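Local coordinates for protein peptidase M42 (Thaumarchaeota archaeon SCGC AB-539-E09, PDB 5DS0) that probably removes amino acids from the N-termini of peptides as a dinuclear-metal aminopeptidase of the TET type, assembled from twelve copies of the chain, at residues I77-F85 with F137-A148; R100-H111 with S151-W162. One frame throughout, in Å; residues are numbered along the deposited sequence.

Contact 1 of 2, residues I77-F85 with F137-A148; sequences ISKEGYLTF and FIDIGATSEEEA
Tyr82 and Asp139 lie alongside each other on neighbouring antiparallel strands of the small six-stranded beta barrel that M42 peptidases carry beside their catalytic domain. The two side chains point the same way, with ring and carboxylate planes 48° apart, and Tyr82 CE2 comes to 3.4 Å from Asp139 CG. Phe137, on the other flank, meets the same ring obliquely, its CD1 being 3.6 Å from Tyr82 CD2. With CG anti to the backbone N (chi1 -176°), Asp139 brings OD1 within 2.8 Å of Gly141 N, an Asx turn that bends the chain out of the strand. The same carboxylate forms a salt bridge to Arg322 of a second subunit and accepts from its His323, so an alanine here would probably leave that arginine without its anionic mate and the turn at Gly141 less firmly held. On the opposite face of the sheet, Leu83 CB packs on Ile138 CB, while the Leu83 and Ile140 side chains cross at about a right angle, with Leu83 CD1 touching Ile140 CG2. Ile138 crosses Phe85 in the same manner, Ile138 CD1 meeting Phe85 CD2. Farther along, Ile77 CG2 rests 3.9 Å from Ala148 CB, against the first turn of helix 145-150. The type I turn Ser78-Gly81 meets this helix start, where Glu145 N donates to Lys79 O at 3.0 Å.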
loop_
_atom_site.group_PDB
_atom_site.type_symbol
_atom_site.label_atom_id
_atom_site.label_comp_id
_atom_site.label_asym_id
_atom_site.label_seq_id
_atom_site.Cartn_x
_atom_site.Cartn_y
_atom_site.Cartn_z
ATOM N N ILE C 77 32.713 19.358 -7.404
ATOM C CA ILE C 77 33.727 18.468 -6.854
ATOM C C ILE C 77 33.443 18.329 -5.367
ATOM O O ILE C 77 33.456 19.309 -4.647
ATOM C CB ILE C 77 35.166 19.006 -7.019
ATOM C CG1 ILE C 77 35.539 19.139 -8.488
ATOM C CG2 ILE C 77 36.175 18.084 -6.357
ATOM C CD1 ILE C 77 35.280 20.524 -9.031
ATOM N N SER C 78 33.211 17.100 -4.909
ATOM C CA SER C 78 32.963 16.847 -3.493
ATOM C C SER C 78 34.271 16.920 -2.724
ATOM O O SER C 78 35.356 16.784 -3.295
ATOM C CB SER C 78 32.318 15.481 -3.288
ATOM O OG SER C 78 33.294 14.453 -3.321
ATOM N N LYS C 79 34.149 17.099 -1.415
ATOM C CA LYS C 79 35.317 17.224 -0.553
ATOM C C LYS C 79 36.215 15.970 -0.597
ATOM O O LYS C 79 37.409 16.064 -0.323
ATOM C CB LYS C 79 34.902 17.620 0.862
ATOM C CG LYS C 79 34.315 16.495 1.692
ATOM C CD LYS C 79 33.744 16.984 3.010
ATOM C CE LYS C 79 32.659 16.050 3.481
ATOM N NZ LYS C 79 32.610 15.985 4.956
ATOM N N GLU C 80 35.663 14.820 -0.986
ATOM C CA GLU C 80 36.435 13.572 -1.056
ATOM C C GLU C 80 37.070 13.297 -2.424
ATOM O O GLU C 80 37.780 12.304 -2.570
ATOM C CB GLU C 80 35.571 12.360 -0.654
ATOM C CG GLU C 80 34.838 12.489 0.680
ATOM C CD GLU C 80 33.460 13.142 0.559
ATOM O OE1 GLU C 80 33.229 13.920 -0.403
ATOM O OE2 GLU C 80 32.594 12.869 1.428
ATOM N N GLY C 81 36.814 14.145 -3.416
ATOM C CA GLY C 81 37.448 14.006 -4.738
ATOM C C GLY C 81 36.616 13.316 -5.803
ATOM O O GLY C 81 37.146 12.744 -6.771
ATOM N N TYR C 82 35.307 13.362 -5.620
ATOM C CA TYR C 82 34.370 12.762 -6.548
ATOM C C TYR C 82 33.684 13.890 -7.267
ATOM O O TYR C 82 33.583 14.988 -6.743
ATOM C CB TYR C 82 33.356 11.902 -5.797
ATOM C CG TYR C 82 33.953 10.598 -5.332
ATOM C CD1 TYR C 82 34.743 10.529 -4.188
ATOM C CD2 TYR C 82 33.750 9.417 -6.060
ATOM C CE1 TYR C 82 35.303 9.327 -3.776
ATOM C CE2 TYR C 82 34.294 8.205 -5.649
ATOM C CZ TYR C 82 35.072 8.163 -4.510
ATOM O OH TYR C 82 35.602 6.952 -4.121
ATOM N N LEU C 83 33.206 13.618 -8.467
ATOM C CA LEU C 83 32.506 14.623 -9.225
ATOM C C LEU C 83 31.034 14.298 -9.221
ATOM O O LEU C 83 30.677 13.152 -9.366
ATOM C CB LEU C 83 33.001 14.627 -10.665
ATOM C CG LEU C 83 34.519 14.552 -10.847
ATOM C CD1 LEU C 83 34.889 14.563 -12.319
ATOM C CD2 LEU C 83 35.251 15.672 -10.125
ATOM N N THR C 84 30.186 15.303 -9.071
ATOM C CA THR C 84 28.769 15.151 -9.389
ATOM C C THR C 84 28.596 15.656 -10.810
ATOM O O THR C 84 29.434 16.392 -11.317
ATOM C CB THR C 84 27.868 15.965 -8.453
ATOM O OG1 THR C 84 28.226 17.354 -8.534
ATOM C CG2 THR C 84 28.031 15.488 -7.023
ATOM N N PHE C 85 27.513 15.258 -11.462
ATOM C CA PHE C 85 27.307 15.642 -12.853
ATOM C C PHE C 85 25.833 15.856 -13.173
ATOM O O PHE C 85 24.980 15.259 -12.543
ATOM C CB PHE C 85 27.879 14.563 -13.778
ATOM C CG PHE C 85 27.245 13.213 -13.602
ATOM C CD1 PHE C 85 26.087 12.875 -14.291
ATOM C CD2 PHE C 85 27.793 12.292 -12.755
ATOM C CE1 PHE C 85 25.491 11.640 -14.121
ATOM C CE2 PHE C 85 27.212 11.048 -12.580
ATOM C CZ PHE C 85 26.057 10.719 -13.262
ATOM N N PHE C 137 27.817 9.631 -8.962
ATOM C CA PHE C 137 28.928 10.542 -9.193
ATOM C C PHE C 137 29.986 9.839 -9.989
ATOM O O PHE C 137 29.864 8.666 -10.297
ATOM C CB PHE C 137 29.513 11.068 -7.882
ATOM C CG PHE C 137 29.384 10.121 -6.788
ATOM C CD1 PHE C 137 30.209 9.016 -6.751
ATOM C CD2 PHE C 137 28.392 10.293 -5.824
ATOM C CE1 PHE C 137 30.075 8.075 -5.751
ATOM C CE2 PHE C 137 28.231 9.354 -4.819
ATOM C CZ PHE C 137 29.082 8.239 -4.781
ATOM N N ILE C 138 31.035 10.573 -10.315
ATOM C CA ILE C 138 32.106 10.063 -11.116
ATOM C C ILE C 138 33.333 9.985 -10.249
ATOM O O ILE C 138 33.718 10.955 -9.592
ATOM C CB ILE C 138 32.321 10.959 -12.343
ATOM C CG1 ILE C 138 31.146 10.763 -13.297
ATOM C CG2 ILE C 138 33.611 10.625 -13.063
ATOM C CD1 ILE C 138 30.892 11.952 -14.172
ATOM N N ASP C 139 33.946 8.813 -10.281
ATOM C CA ASP C 139 35.151 8.527 -9.544
ATOM C C ASP C 139 36.289 8.623 -10.519
ATOM O O ASP C 139 36.327 7.886 -11.500
ATOM C CB ASP C 139 35.072 7.116 -8.975
ATOM C CG ASP C 139 36.251 6.767 -8.098
ATOM O OD1 ASP C 139 37.237 7.538 -8.047
ATOM O OD2 ASP C 139 36.195 5.710 -7.440
ATOM N N ILE C 140 37.234 9.515 -10.238
ATOM C CA ILE C 140 38.400 9.690 -11.109
ATOM C C ILE C 140 39.693 9.230 -10.431
ATOM O O ILE C 140 40.786 9.553 -10.898
ATOM C CB ILE C 140 38.545 11.145 -11.593
ATOM C CG1 ILE C 140 38.685 12.096 -10.402
ATOM C CG2 ILE C 140 37.344 11.537 -12.425
ATOM C CD1 ILE C 140 39.196 13.471 -10.766
ATOM N N GLY C 141 39.561 8.458 -9.356
ATOM C CA GLY C 141 40.710 7.881 -8.670
ATOM C C GLY C 141 41.355 8.849 -7.708
ATOM O O GLY C 141 42.477 8.619 -7.243
ATOM N N ALA C 142 40.636 9.917 -7.384
ATOM C CA ALA C 142 41.167 10.931 -6.487
ATOM C C ALA C 142 40.824 10.564 -5.056
ATOM O O ALA C 142 39.868 9.833 -4.815
ATOM C CB ALA C 142 40.605 12.292 -6.841
ATOM N N THR C 143 41.624 11.064 -4.117
ATOM C CA THR C 143 41.438 10.769 -2.689
ATOM C C THR C 143 41.115 12.022 -1.862
ATOM O O THR C 143 41.015 11.941 -0.652
ATOM C CB THR C 143 42.685 10.070 -2.094
ATOM O OG1 THR C 143 43.837 10.879 -2.328
ATOM C CG2 THR C 143 42.909 8.714 -2.734
ATOM N N SER C 144 40.953 13.167 -2.518
ATOM C CA SER C 144 40.649 14.430 -1.839
ATOM C C SER C 144 40.243 15.483 -2.869
ATOM O O SER C 144 40.606 15.387 -4.040
ATOM C CB SER C 144 41.870 14.935 -1.059
ATOM O OG SER C 144 42.934 15.272 -1.935
ATOM N N GLU C 145 39.541 16.514 -2.414
ATOM C CA GLU C 145 39.182 17.648 -3.271
ATOM C C GLU C 145 40.384 18.272 -3.994
ATOM O O GLU C 145 40.248 18.725 -5.123
ATOM C CB GLU C 145 38.468 18.722 -2.448
ATOM C CG GLU C 145 38.032 19.946 -3.247
ATOM C CD GLU C 145 37.176 20.916 -2.450
ATOM O OE1 GLU C 145 36.780 20.596 -1.303
ATOM O OE2 GLU C 145 36.907 22.022 -2.970
ATOM N N GLU C 146 41.553 18.279 -3.346
ATOM C CA GLU C 146 42.782 18.869 -3.912
ATOM C C GLU C 146 43.348 17.981 -5.015
ATOM O O GLU C 146 43.689 18.470 -6.096
ATOM C CB GLU C 146 43.844 19.105 -2.813
ATOM C CG GLU C 146 43.543 20.289 -1.897
ATOM C CD GLU C 146 42.835 19.889 -0.601
ATOM O OE1 GLU C 146 42.124 18.847 -0.565
ATOM O OE2 GLU C 146 42.992 20.633 0.399
ATOM N N GLU C 147 43.401 16.678 -4.762
ATOM C CA GLU C 147 43.934 15.727 -5.732
ATOM C C GLU C 147 43.079 15.725 -7.006
ATOM O O GLU C 147 43.576 15.537 -8.125
ATOM C CB GLU C 147 44.021 14.340 -5.092
ATOM C CG GLU C 147 44.854 13.329 -5.855
ATOM C CD GLU C 147 45.240 12.122 -5.013
ATOM O OE1 GLU C 147 46.224 12.231 -4.260
ATOM O OE2 GLU C 147 44.588 11.056 -5.112
ATOM N N ALA C 148 41.791 15.990 -6.833
ATOM C CA ALA C 148 40.859 16.135 -7.953
ATOM C C ALA C 148 41.112 17.398 -8.742
ATOM O O ALA C 148 41.102 17.373 -9.965
ATOM C CB ALA C 148 39.428 16.142 -7.447
#

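Contact 2 of 2, residues R100-H111 with S151-W162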
loop_
_atom_site.group_PDB
_atom_site.type_symbol
_atom_site.label_atom_id
_atom_site.label_comp_id
_atom_site.label_asym_id
_atom_site.label_seq_id
_atom_site.Cartn_x
_atom_site.Cartn_y
_atom_site.Cartn_z
ATOM N N ARG C 100 32.491 3.686 -17.906
ATOM C CA ARG C 100 33.659 4.541 -18.024
ATOM C C ARG C 100 33.293 5.802 -18.759
ATOM O O ARG C 100 32.602 5.773 -19.775
ATOM C CB ARG C 100 34.758 3.856 -18.804
ATOM C CG ARG C 100 35.300 2.582 -18.178
ATOM C CD ARG C 100 35.868 1.728 -19.281
ATOM N NE ARG C 100 36.606 0.553 -18.836
ATOM C CZ ARG C 100 37.926 0.506 -18.636
ATOM N NH1 ARG C 100 38.658 1.604 -18.755
ATOM N NH2 ARG C 100 38.509 -0.639 -18.285
ATOM N N VAL C 101 33.793 6.918 -18.258
ATOM C CA VAL C 101 33.594 8.193 -18.900
ATOM C C VAL C 101 34.918 8.894 -18.977
ATOM O O VAL C 101 35.890 8.485 -18.344
ATOM C CB VAL C 101 32.599 9.081 -18.125
ATOM C CG1 VAL C 101 31.203 8.462 -18.142
ATOM C CG2 VAL C 101 33.062 9.327 -16.691
ATOM N N VAL C 102 34.945 9.965 -19.752
ATOM C CA VAL C 102 36.117 10.814 -19.821
ATOM C C VAL C 102 35.690 12.285 -19.818
ATOM O O VAL C 102 34.780 12.691 -20.538
ATOM C CB VAL C 102 37.030 10.444 -21.022
ATOM C CG1 VAL C 102 36.242 10.277 -22.302
ATOM C CG2 VAL C 102 38.103 11.489 -21.224
ATOM N N VAL C 103 36.389 13.059 -18.999
ATOM C CA VAL C 103 36.104 14.454 -18.772
ATOM C C VAL C 103 37.160 15.259 -19.481
ATOM O O VAL C 103 38.342 14.947 -19.364
ATOM C CB VAL C 103 36.235 14.783 -17.280
ATOM C CG1 VAL C 103 35.820 16.214 -17.009
ATOM C CG2 VAL C 103 35.401 13.836 -16.440
ATOM N N ARG C 104 36.760 16.302 -20.193
ATOM C CA ARG C 104 37.742 17.172 -20.832
ATOM C C ARG C 104 38.005 18.406 -19.989
ATOM O O ARG C 104 37.142 19.271 -19.859
ATOM C CB ARG C 104 37.313 17.584 -22.236
ATOM C CG ARG C 104 38.437 18.261 -22.999
ATOM C CD ARG C 104 38.031 18.626 -24.413
ATOM N NE ARG C 104 36.963 19.626 -24.411
ATOM C CZ ARG C 104 36.203 19.927 -25.461
ATOM N NH1 ARG C 104 36.388 19.315 -26.625
ATOM N NH2 ARG C 104 35.253 20.846 -25.345
ATOM N N THR C 105 39.195 18.465 -19.400
ATOM C CA THR C 105 39.616 19.601 -18.591
ATOM C C THR C 105 40.557 20.480 -19.395
ATOM O O THR C 105 40.921 20.141 -20.521
ATOM C CB THR C 105 40.350 19.139 -17.313
ATOM O OG1 THR C 105 41.563 18.466 -17.661
ATOM C CG2 THR C 105 39.475 18.204 -16.509
ATOM N N CYS C 106 40.935 21.615 -18.814
ATOM C CA CYS C 106 41.980 22.462 -19.392
ATOM C C CYS C 106 43.339 21.721 -19.481
ATOM O O CYS C 106 44.154 22.031 -20.342
ATOM C CB CYS C 106 42.114 23.765 -18.583
ATOM S SG CYS C 106 42.356 23.514 -16.805
ATOM N N LYS C 107 43.569 20.739 -18.610
ATOM C CA LYS C 107 44.799 19.936 -18.641
ATOM C C LYS C 107 44.722 18.693 -19.523
ATOM O O LYS C 107 45.699 17.957 -19.615
ATOM C CB LYS C 107 45.180 19.510 -17.228
ATOM C CG LYS C 107 45.474 20.690 -16.318
ATOM C CD LYS C 107 46.183 20.251 -15.049
ATOM C CE LYS C 107 46.491 21.456 -14.177
ATOM N NZ LYS C 107 46.949 21.077 -12.810
ATOM N N GLY C 108 43.577 18.455 -20.162
ATOM C CA GLY C 108 43.401 17.290 -21.029
ATOM C C GLY C 108 42.346 16.313 -20.543
ATOM O O GLY C 108 41.564 16.612 -19.646
HETATM N N MSE C 109 42.350 15.121 -21.128
HETATM C CA MSE C 109 41.356 14.091 -20.828
HETATM C C MSE C 109 41.616 13.458 -19.497
HETATM O O MSE C 109 42.719 13.041 -19.196
HETATM C CB MSE C 109 41.375 12.987 -21.881
HETATM C CG MSE C 109 41.012 13.475 -23.280
HETATM SE SE MSE C 109 39.205 14.294 -23.377
HETATM C CE MSE C 109 39.318 15.027 -25.201
ATOM N N VAL C 110 40.576 13.366 -18.686
ATOM C CA VAL C 110 40.650 12.705 -17.392
ATOM C C VAL C 110 39.618 11.585 -17.323
ATOM O O VAL C 110 38.431 11.821 -17.496
ATOM C CB VAL C 110 40.363 13.697 -16.263
ATOM C CG1 VAL C 110 40.332 12.984 -14.912
ATOM C CG2 VAL C 110 41.396 14.815 -16.270
ATOM N N HIS C 111 40.078 10.371 -17.050
ATOM C CA HIS C 111 39.196 9.218 -17.044
ATOM C C HIS C 111 38.557 9.015 -15.700
ATOM O O HIS C 111 39.129 9.351 -14.673
ATOM C CB HIS C 111 39.963 7.970 -17.438
ATOM C CG HIS C 111 40.478 8.029 -18.828
ATOM N ND1 HIS C 111 39.695 7.737 -19.919
ATOM C CD2 HIS C 111 41.680 8.402 -19.316
ATOM C CE1 HIS C 111 40.400 7.896 -21.024
ATOM N NE2 HIS C 111 41.609 8.297 -20.684
ATOM N N SER C 151 44.003 17.466 -11.304
ATOM C CA SER C 151 43.710 16.913 -12.619
ATOM C C SER C 151 43.164 17.953 -13.607
ATOM O O SER C 151 43.161 17.710 -14.809
ATOM C CB SER C 151 42.672 15.820 -12.457
ATOM O OG SER C 151 41.419 16.430 -12.207
ATOM N N GLY C 152 42.673 19.077 -13.097
ATOM C CA GLY C 152 42.227 20.188 -13.930
ATOM C C GLY C 152 40.723 20.402 -13.986
ATOM O O GLY C 152 40.232 21.312 -14.664
ATOM N N VAL C 153 39.992 19.584 -13.247
ATOM C CA VAL C 153 38.539 19.574 -13.308
ATOM C C VAL C 153 37.927 20.848 -12.742
ATOM O O VAL C 153 38.311 21.327 -11.681
ATOM C CB VAL C 153 37.968 18.359 -12.532
ATOM C CG1 VAL C 153 36.458 18.234 -12.726
ATOM C CG2 VAL C 153 38.640 17.068 -12.965
ATOM N N LYS C 154 36.956 21.374 -13.468
ATOM C CA LYS C 154 36.219 22.550 -13.038
ATOM C C LYS C 154 34.735 22.324 -13.280
ATOM O O LYS C 154 34.351 21.584 -14.189
ATOM C CB LYS C 154 36.696 23.806 -13.811
ATOM C CG LYS C 154 38.092 24.437 -13.404
ATOM C CD LYS C 154 38.034 25.538 -12.343
ATOM C CE LYS C 154 39.442 25.949 -11.897
ATOM N NZ LYS C 154 39.436 27.131 -10.987
ATOM N N VAL C 155 33.901 22.952 -12.461
ATOM C CA VAL C 155 32.462 22.937 -12.700
ATOM C C VAL C 155 32.210 23.490 -14.109
ATOM O O VAL C 155 32.851 24.445 -14.538
ATOM C CB VAL C 155 31.685 23.733 -11.622
ATOM C CG1 VAL C 155 30.270 24.069 -12.076
ATOM C CG2 VAL C 155 31.623 22.930 -10.342
ATOM N N GLY C 156 31.302 22.850 -14.835
ATOM C CA GLY C 156 31.041 23.193 -16.226
ATOM C C GLY C 156 31.853 22.429 -17.264
ATOM O O GLY C 156 31.615 22.602 -18.452
ATOM N N ASP C 157 32.780 21.566 -16.838
ATOM C CA ASP C 157 33.554 20.757 -17.778
ATOM C C ASP C 157 32.722 19.617 -18.382
ATOM O O ASP C 157 31.978 18.934 -17.676
ATOM C CB ASP C 157 34.816 20.199 -17.120
ATOM C CG ASP C 157 35.905 21.255 -16.962
ATOM O OD1 ASP C 157 35.662 22.436 -17.307
ATOM O OD2 ASP C 157 37.018 20.907 -16.507
ATOM N N PRO C 158 32.846 19.414 -19.706
ATOM C CA PRO C 158 32.068 18.398 -20.428
ATOM C C PRO C 158 32.588 16.980 -20.262
ATOM O O PRO C 158 33.775 16.769 -20.035
ATOM C CB PRO C 158 32.205 18.828 -21.882
ATOM C CG PRO C 158 33.538 19.477 -21.943
ATOM C CD PRO C 158 33.713 20.178 -20.622
ATOM N N ILE C 159 31.675 16.028 -20.363
ATOM C CA ILE C 159 31.961 14.612 -20.144
ATOM C C ILE C 159 31.299 13.769 -21.223
ATOM O O ILE C 159 30.143 14.001 -21.579
ATOM C CB ILE C 159 31.407 14.142 -18.788
ATOM C CG1 ILE C 159 31.795 15.125 -17.678
ATOM C CG2 ILE C 159 31.915 12.743 -18.465
ATOM C CD1 ILE C 159 31.158 14.827 -16.340
ATOM N N VAL C 160 32.030 12.795 -21.741
ATOM C CA VAL C 160 31.445 11.832 -22.667
ATOM C C VAL C 160 31.687 10.409 -22.224
ATOM O O VAL C 160 32.599 10.135 -21.448
ATOM C CB VAL C 160 32.007 11.938 -24.091
ATOM C CG1 VAL C 160 31.658 13.283 -24.703
ATOM C CG2 VAL C 160 33.509 11.692 -24.102
ATOM N N PRO C 161 30.874 9.490 -22.738
ATOM C CA PRO C 161 31.147 8.082 -22.546
ATOM C C PRO C 161 32.484 7.694 -23.159
ATOM O O PRO C 161 32.882 8.268 -24.167
ATOM C CB PRO C 161 30.000 7.396 -23.311
ATOM C CG PRO C 161 28.922 8.413 -23.412
ATOM C CD PRO C 161 29.634 9.722 -23.500
ATOM N N TRP C 162 33.141 6.700 -22.577
ATOM C CA TRP C 162 34.323 6.103 -23.177
ATOM C C TRP C 162 33.918 4.822 -23.868
ATOM O O TRP C 162 33.434 3.900 -23.215
ATOM C CB TRP C 162 35.361 5.798 -22.106
ATOM C CG TRP C 162 36.644 5.310 -22.690
ATOM C CD1 TRP C 162 37.679 6.082 -23.167
ATOM C CD2 TRP C 162 37.030 3.952 -22.879
ATOM N NE1 TRP C 162 38.675 5.275 -23.640
ATOM C CE2 TRP C 162 38.307 3.964 -23.472
ATOM C CE3 TRP C 162 36.423 2.720 -22.601
ATOM C CZ2 TRP C 162 38.991 2.786 -23.797
ATOM C CZ3 TRP C 162 37.102 1.549 -22.915
ATOM C CH2 TRP C 162 38.374 1.593 -23.509
#
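Arg100 and Trp162 run side by side at one end of an antiparallel strand pair, 100-105 with 158-161, which forms part of the six-stranded barrel. Trp162 CG stands anti to the backbone N (chi1 -174°), which lays the indole alongside the arginine. From Arg100 CB, 3.9 Å from Trp162 CB, the chain extends from CG to NE along the indole. CD makes the closest side-chain approach, 3.5 Å from Trp162 CE3, with CZ3 next. The guanidinium lies beyond, its plane 36° from that of the indole, and its NH2 bonds to Ser163 OG and Pro164 O of a second subunit. Near the pyrrole side of Trp162, His111 turns an edge toward the ring face in an offset edge-to-face pair, with planes at 80°.

Along the strands, Val102 and Val160 exchange backbone hydrogen bonds, and Val102 CG1 lies 3.6 Å from Val160 CG2. On the other face, Val103 CG2 lies beside Ile159 CG1, 4.0 Å away, and both side chains also touch Val74 of strand 71-77. At the far end the Thr105-Gly108 hairpin turn packs on Gly152 and Val153. Thr105 CG2 reaches Val153 CG2, while Thr105 OG1 donates to Gly108 O at 2.7 Å, in the carbonyl plane and on a lone pair.

Contacts 1 and 2 belong to the same closed barrel, their centres about 12 Å apart, and their segments alternate along the chain. Strand 137-139 of contact 1 neighbours strand 108-115, whose start lies in contact 2. Ile138 joins them inside the barrel: its CD1 is 3.6 Å from Ile159 CD1 and its CG2 is 3.9 Å from Val101 CG2. A second junction is formed by Leu83 CD2, 3.8 Å from Val153 CG1. Both contacts also touch the second subunit. The centre of contact 1 lies about 31 Å from the chain's centre and that of contact 2 about 21 Å. In contact 2, the side chain of Pro161 is about 12 Å from a bound cobalt ion.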